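Local coordinates for uncharacterized protein YLR132C (Kluyveromyces marxianus, PDB 6PFQ) that probably acts as an exoribonuclease on U6 snRNA, the role of Usb1 enzymes in the 2H phosphodiesterase superfamily, at residues G10-E15 / S62-M67; R126-L131 / V148-L153. One frame throughout, in Å; residues are numbered along the deposited sequence.

Contact 1 (G10-E15 / S62-M67)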
loop_
_atom_site.group_PDB
_atom_site.type_symbol
_atom_site.label_atom_id
_atom_site.label_comp_id
_atom_site.label_asym_id
_atom_site.label_seq_id
_atom_site.Cartn_x
_atom_site.Cartn_y
_atom_site.Cartn_z
ATOM N N GLY A 10 -10.938 -2.495 11.950
ATOM C CA GLY A 10 -9.501 -2.532 12.207
ATOM C C GLY A 10 -8.743 -2.819 10.936
ATOM O O GLY A 10 -9.246 -3.463 10.015
ATOM N N PHE A 11 -7.496 -2.340 10.885
ATOM C CA PHE A 11 -6.642 -2.524 9.711
ATOM C C PHE A 11 -5.194 -2.379 10.163
ATOM O O PHE A 11 -4.888 -1.508 10.971
ATOM C CB PHE A 11 -7.048 -1.477 8.632
ATOM C CG PHE A 11 -5.971 -1.099 7.615
ATOM C CD1 PHE A 11 -5.660 -1.944 6.545
ATOM C CD2 PHE A 11 -5.352 0.148 7.666
ATOM C CE1 PHE A 11 -4.687 -1.582 5.580
ATOM C CE2 PHE A 11 -4.379 0.532 6.704
ATOM C CZ PHE A 11 -4.049 -0.330 5.652
ATOM N N LEU A 12 -4.310 -3.231 9.638
ATOM C CA LEU A 12 -2.908 -3.278 10.042
ATOM C C LEU A 12 -2.021 -2.806 8.901
ATOM O O LEU A 12 -2.284 -3.130 7.744
ATOM C CB LEU A 12 -2.497 -4.701 10.408
ATOM C CG LEU A 12 -3.091 -5.016 11.779
ATOM C CD1 LEU A 12 -3.376 -6.515 11.919
ATOM C CD2 LEU A 12 -2.145 -4.504 12.857
ATOM N N PHE A 13 -0.955 -2.068 9.219
ATOM C CA PHE A 13 -0.074 -1.577 8.162
ATOM C C PHE A 13 1.290 -1.228 8.745
ATOM O O PHE A 13 1.473 -1.187 9.958
ATOM C CB PHE A 13 -0.658 -0.345 7.454
ATOM C CG PHE A 13 -0.975 0.813 8.388
ATOM C CD1 PHE A 13 -2.141 0.820 9.145
ATOM C CD2 PHE A 13 -0.129 1.924 8.453
ATOM C CE1 PHE A 13 -2.445 1.917 9.984
ATOM C CE2 PHE A 13 -0.424 3.007 9.270
ATOM C CZ PHE A 13 -1.574 3.013 10.014
ATOM N N LEU A 14 2.267 -1.070 7.842
ATOM C CA LEU A 14 3.598 -0.525 8.120
ATOM C C LEU A 14 3.628 0.913 7.633
ATOM O O LEU A 14 3.069 1.232 6.579
ATOM C CB LEU A 14 4.716 -1.294 7.380
ATOM C CG LEU A 14 4.910 -2.784 7.581
ATOM C CD1 LEU A 14 6.116 -3.261 6.853
ATOM C CD2 LEU A 14 5.099 -3.049 9.079
ATOM N N GLU A 15 4.289 1.779 8.377
ATOM C CA GLU A 15 4.416 3.187 8.003
ATOM C C GLU A 15 5.853 3.461 7.576
ATOM O O GLU A 15 6.793 3.052 8.273
ATOM C CB GLU A 15 4.017 4.070 9.190
ATOM C CG GLU A 15 4.216 5.516 8.982
ATOM C CD GLU A 15 3.863 6.289 10.246
ATOM O OE1 GLU A 15 2.662 6.562 10.445
ATOM O OE2 GLU A 15 4.787 6.568 11.029
ATOM N N SER A 62 0.117 -2.028 3.312
ATOM C CA SER A 62 -1.052 -2.672 3.916
ATOM C C SER A 62 -0.728 -4.115 4.283
ATOM O O SER A 62 -0.157 -4.857 3.475
ATOM C CB SER A 62 -2.236 -2.656 2.946
ATOM O OG SER A 62 -2.572 -1.323 2.654
ATOM N N LEU A 63 -1.116 -4.515 5.497
ATOM C CA LEU A 63 -0.875 -5.857 6.014
ATOM C C LEU A 63 -2.158 -6.618 6.302
ATOM O O LEU A 63 -2.092 -7.823 6.587
ATOM C CB LEU A 63 -0.037 -5.792 7.304
ATOM C CG LEU A 63 1.341 -5.174 7.137
ATOM C CD1 LEU A 63 2.039 -5.015 8.539
ATOM C CD2 LEU A 63 2.183 -6.035 6.226
ATOM N N SER A 64 -3.317 -5.965 6.221
ATOM C CA SER A 64 -4.595 -6.664 6.316
ATOM C C SER A 64 -5.600 -5.980 5.407
ATOM O O SER A 64 -5.424 -4.818 5.012
ATOM C CB SER A 64 -5.146 -6.685 7.752
ATOM O OG SER A 64 -5.554 -5.374 8.100
ATOM N N GLU A 65 -6.668 -6.721 5.098
ATOM C CA GLU A 65 -7.870 -6.117 4.554
ATOM C C GLU A 65 -8.509 -5.201 5.608
ATOM O O GLU A 65 -8.039 -5.101 6.745
ATOM C CB GLU A 65 -8.850 -7.211 4.106
ATOM C CG GLU A 65 -9.224 -8.173 5.211
ATOM C CD GLU A 65 -9.878 -9.461 4.734
ATOM O OE1 GLU A 65 -9.382 -10.101 3.780
ATOM O OE2 GLU A 65 -10.912 -9.836 5.335
ATOM N N THR A 66 -9.546 -4.460 5.198
ATOM C CA THR A 66 -10.366 -3.708 6.143
ATOM C C THR A 66 -11.145 -4.712 6.964
ATOM O O THR A 66 -12.019 -5.408 6.431
ATOM C CB THR A 66 -11.305 -2.750 5.415
ATOM O OG1 THR A 66 -10.534 -1.740 4.768
ATOM C CG2 THR A 66 -12.227 -2.079 6.397
ATOM N N MET A 67 -10.803 -4.852 8.238
ATOM C CA MET A 67 -11.406 -5.907 9.043
ATOM C C MET A 67 -12.636 -5.360 9.736
ATOM O O MET A 67 -12.544 -4.416 10.526
ATOM C CB MET A 67 -10.420 -6.479 10.064
ATOM C CG MET A 67 -9.226 -7.153 9.389
ATOM S SD MET A 67 -8.030 -7.857 10.580
ATOM C CE MET A 67 -7.204 -6.391 11.198
#
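Gly10 and Met67 face each other as an antiparallel hydrogen-bonded pair, and Phe13 with Ser62 as a non-hydrogen-bonded pair; between them the register slips by two residues, a break in strand 59-68 where it runs along strand 9-16 in a four-stranded antiparallel sheet. Ser62 ends the first His-x-Ser signature of the 2H fold, and both it and His60 are UMP-binding residues. At the Gly10 end two backbone bonds hold the strands: Gly10 N reaches Met67 O at 2.9 Å, and Met67 N meets Gly10 O at 2.7 Å, lying nearly on the line of that carbonyl (169°). At the break, the hydroxyl of Ser64 stands in for a backbone acceptor: Leu12 N donates to Ser64 OG at 2.9 Å in a nearly straight bond. Leu12 O, in turn, takes Leu63 N at 2.9 Å and Ser64 N more weakly. Phe11 lies on the side of Ser62. Its CG is anti to the backbone N (chi1 155°), which swings the ring along the break, edge on to three oxygens near its plane, Glu65 O among them. Ring atom CD1 approaches Ser64 O at 3.3 Å, and CZ lies 3.5 Å from Ser62 OG. On the other side of the strands, Leu12 CD1 meets Met67 CE at 3.9 Å, while Leu14 CD2 meets Leu63 CD1 at 3.7 Å. Behind this first shell, Leu205 of strand 204-209 backs both Leu14 and Leu63, and Val134 of helix 121-137 packs on Leu12 and Ser64. What positions the Ser64 hydroxyl is a second bond: with chi1 at 70°, OG sits between its own N and carbonyl carbon and donates in turn to Glu65 O, which, with the bond accepted from Leu12 N, fixes its rotation.

Contact 2 (R126-L131 / V148-L153)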
loop_
_atom_site.group_PDB
_atom_site.type_symbol
_atom_site.label_atom_id
_atom_site.label_comp_id
_atom_site.label_asym_id
_atom_site.label_seq_id
_atom_site.Cartn_x
_atom_site.Cartn_y
_atom_site.Cartn_z
ATOM N N ARG A 126 9.895 -12.049 5.298
ATOM C CA ARG A 126 9.915 -11.615 6.694
ATOM C C ARG A 126 8.540 -11.190 7.190
ATOM O O ARG A 126 8.279 -11.264 8.393
ATOM C CB ARG A 126 10.902 -10.469 6.879
ATOM C CG ARG A 126 12.355 -10.890 6.678
ATOM C CD ARG A 126 12.745 -12.015 7.639
ATOM N NE ARG A 126 14.203 -12.090 7.757
ATOM C CZ ARG A 126 14.902 -13.201 7.965
ATOM N NH1 ARG A 126 14.295 -14.373 8.059
ATOM N NH2 ARG A 126 16.220 -13.137 8.070
ATOM N N LEU A 127 7.639 -10.781 6.298
ATOM C CA LEU A 127 6.296 -10.447 6.731
ATOM C C LEU A 127 5.372 -11.661 6.791
ATOM O O LEU A 127 4.276 -11.570 7.364
ATOM C CB LEU A 127 5.705 -9.366 5.786
ATOM C CG LEU A 127 6.242 -7.964 6.053
ATOM C CD1 LEU A 127 5.825 -7.017 4.948
ATOM C CD2 LEU A 127 5.676 -7.483 7.422
ATOM N N LYS A 128 5.766 -12.785 6.203
ATOM C CA LYS A 128 4.905 -13.965 6.241
ATOM C C LYS A 128 4.420 -14.324 7.642
ATOM O O LYS A 128 3.219 -14.609 7.790
ATOM C CB LYS A 128 5.626 -15.162 5.608
ATOM C CG LYS A 128 4.747 -16.391 5.527
ATOM C CD LYS A 128 5.437 -17.484 4.720
ATOM C CE LYS A 128 4.545 -18.712 4.579
ATOM N NZ LYS A 128 3.357 -18.428 3.722
ATOM N N PRO A 129 5.241 -14.296 8.694
ATOM C CA PRO A 129 4.698 -14.646 10.021
ATOM C C PRO A 129 3.690 -13.631 10.533
ATOM O O PRO A 129 2.776 -14.008 11.270
ATOM C CB PRO A 129 5.941 -14.728 10.918
ATOM C CG PRO A 129 7.095 -14.717 10.022
ATOM C CD PRO A 129 6.698 -14.093 8.732
ATOM N N VAL A 130 3.823 -12.354 10.144
ATOM C CA VAL A 130 2.819 -11.348 10.485
ATOM C C VAL A 130 1.508 -11.639 9.767
ATOM O O VAL A 130 0.438 -11.656 10.377
ATOM C CB VAL A 130 3.343 -9.939 10.137
ATOM C CG1 VAL A 130 2.282 -8.868 10.381
ATOM C CG2 VAL A 130 4.637 -9.638 10.911
ATOM N N LEU A 131 1.563 -11.857 8.445
ATOM C CA LEU A 131 0.329 -12.168 7.728
ATOM C C LEU A 131 -0.335 -13.417 8.299
ATOM O O LEU A 131 -1.568 -13.501 8.365
ATOM C CB LEU A 131 0.625 -12.348 6.238
ATOM C CG LEU A 131 1.115 -11.063 5.541
ATOM C CD1 LEU A 131 1.161 -11.361 4.047
ATOM C CD2 LEU A 131 0.196 -9.904 5.808
ATOM N N VAL A 148 -5.583 -8.935 1.270
ATOM C CA VAL A 148 -4.174 -8.602 1.371
ATOM C C VAL A 148 -3.449 -9.906 1.634
ATOM O O VAL A 148 -3.867 -10.667 2.511
ATOM C CB VAL A 148 -3.915 -7.584 2.492
ATOM C CG1 VAL A 148 -2.446 -7.501 2.783
ATOM C CG2 VAL A 148 -4.503 -6.234 2.108
ATOM N N GLY A 149 -2.389 -10.178 0.874
ATOM C CA GLY A 149 -1.665 -11.415 1.084
ATOM C C GLY A 149 -0.265 -11.329 0.525
ATOM O O GLY A 149 0.112 -10.341 -0.104
ATOM N N LEU A 150 0.496 -12.411 0.721
ATOM C CA LEU A 150 1.872 -12.441 0.239
ATOM C C LEU A 150 1.945 -12.126 -1.245
ATOM O O LEU A 150 2.889 -11.480 -1.707
ATOM C CB LEU A 150 2.510 -13.818 0.490
ATOM C CG LEU A 150 3.122 -14.048 1.874
ATOM C CD1 LEU A 150 3.625 -15.496 2.017
ATOM C CD2 LEU A 150 4.247 -13.065 2.156
ATOM N N ASN A 151 0.941 -12.547 -2.003
ATOM C CA ASN A 151 0.994 -12.360 -3.437
ATOM C C ASN A 151 0.856 -10.909 -3.852
ATOM O O ASN A 151 1.232 -10.585 -4.979
ATOM C CB ASN A 151 -0.128 -13.168 -4.093
ATOM C CG ASN A 151 -1.507 -12.621 -3.751
ATOM O OD1 ASN A 151 -1.784 -12.292 -2.599
ATOM N ND2 ASN A 151 -2.379 -12.523 -4.755
ATOM N N ASN A 152 0.325 -10.017 -2.994
ATOM C CA ASN A 152 0.117 -8.653 -3.477
ATOM C C ASN A 152 0.681 -7.588 -2.547
ATOM O O ASN A 152 0.339 -6.422 -2.713
ATOM C CB ASN A 152 -1.367 -8.354 -3.768
ATOM C CG ASN A 152 -2.285 -8.590 -2.541
ATOM O OD1 ASN A 152 -1.886 -8.372 -1.377
ATOM N ND2 ASN A 152 -3.524 -9.027 -2.810
ATOM N N LEU A 153 1.591 -7.932 -1.631
ATOM C CA LEU A 153 2.216 -6.888 -0.817
ATOM C C LEU A 153 2.878 -5.861 -1.710
ATOM O O LEU A 153 3.604 -6.232 -2.626
ATOM C CB LEU A 153 3.275 -7.468 0.122
ATOM C CG LEU A 153 2.689 -8.348 1.246
ATOM C CD1 LEU A 153 3.884 -9.043 1.972
ATOM C CD2 LEU A 153 1.854 -7.469 2.206
#
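Leu131 points one methyl, CD1, into the turn at Gly149-Leu150: it lies 3.6 Å from Leu150 N and 3.8 Å from Gly149 C, so it meets backbone as well as side chain. Leu150 answers from the loop, with both CG and CD2 at 4.0 Å from Leu131 CD1. The other branch, CD1, turns to Lys128, whose extended chain (CG anti to the backbone N, chi1 -176°) crosses it at about a right angle and bends at its last torsion to bring NZ within 3.4 Å of Leu150 CD1. Helix 121-137 is thus joined by apolar packing to the loop that leads into strand 154-161, which opens with the second His-x-Ser signature of the 2H fold. An alanine in place of Leu150 would lack both methyls, and is likely to open a gap beside Leu131 CD1 and leave the Lys128 chain freer to swing. On the buried side, Leu153 CD1 touches the CD1 methyls of Leu131 and Leu127, each at 4.1 Å. The loop keeps its own shape: Gly149 N donates to Asn152 OD1 from above the amide plane, and Asn152 N returns a 2.9 Å bond to Gly149 O.

How the contacts relate
Contact 1 closes in sequence before contact 2 opens, yet their centres lie 11 Å apart and they touch directly, by packing. Leu131 CD2 of the helix rests 3.2 Å from Leu63 O, Val148 CG2 lies 3.4 Å from Ser64 O, and Leu153 CD2 is 3.5 Å from Ser62 O. The first half of 62-67, Ser62 to Ser64, therefore lies between strand 9-16 and the residues of contact 2. Each contact contributes to the UMP site: Ser62 in contact 1, Asn152 in contact 2, with His154 directly following the latter's segment. The side chains of Ser62 and His154 are about 6 Å apart, consistent with paired His-x-Ser motifs facing one cleft.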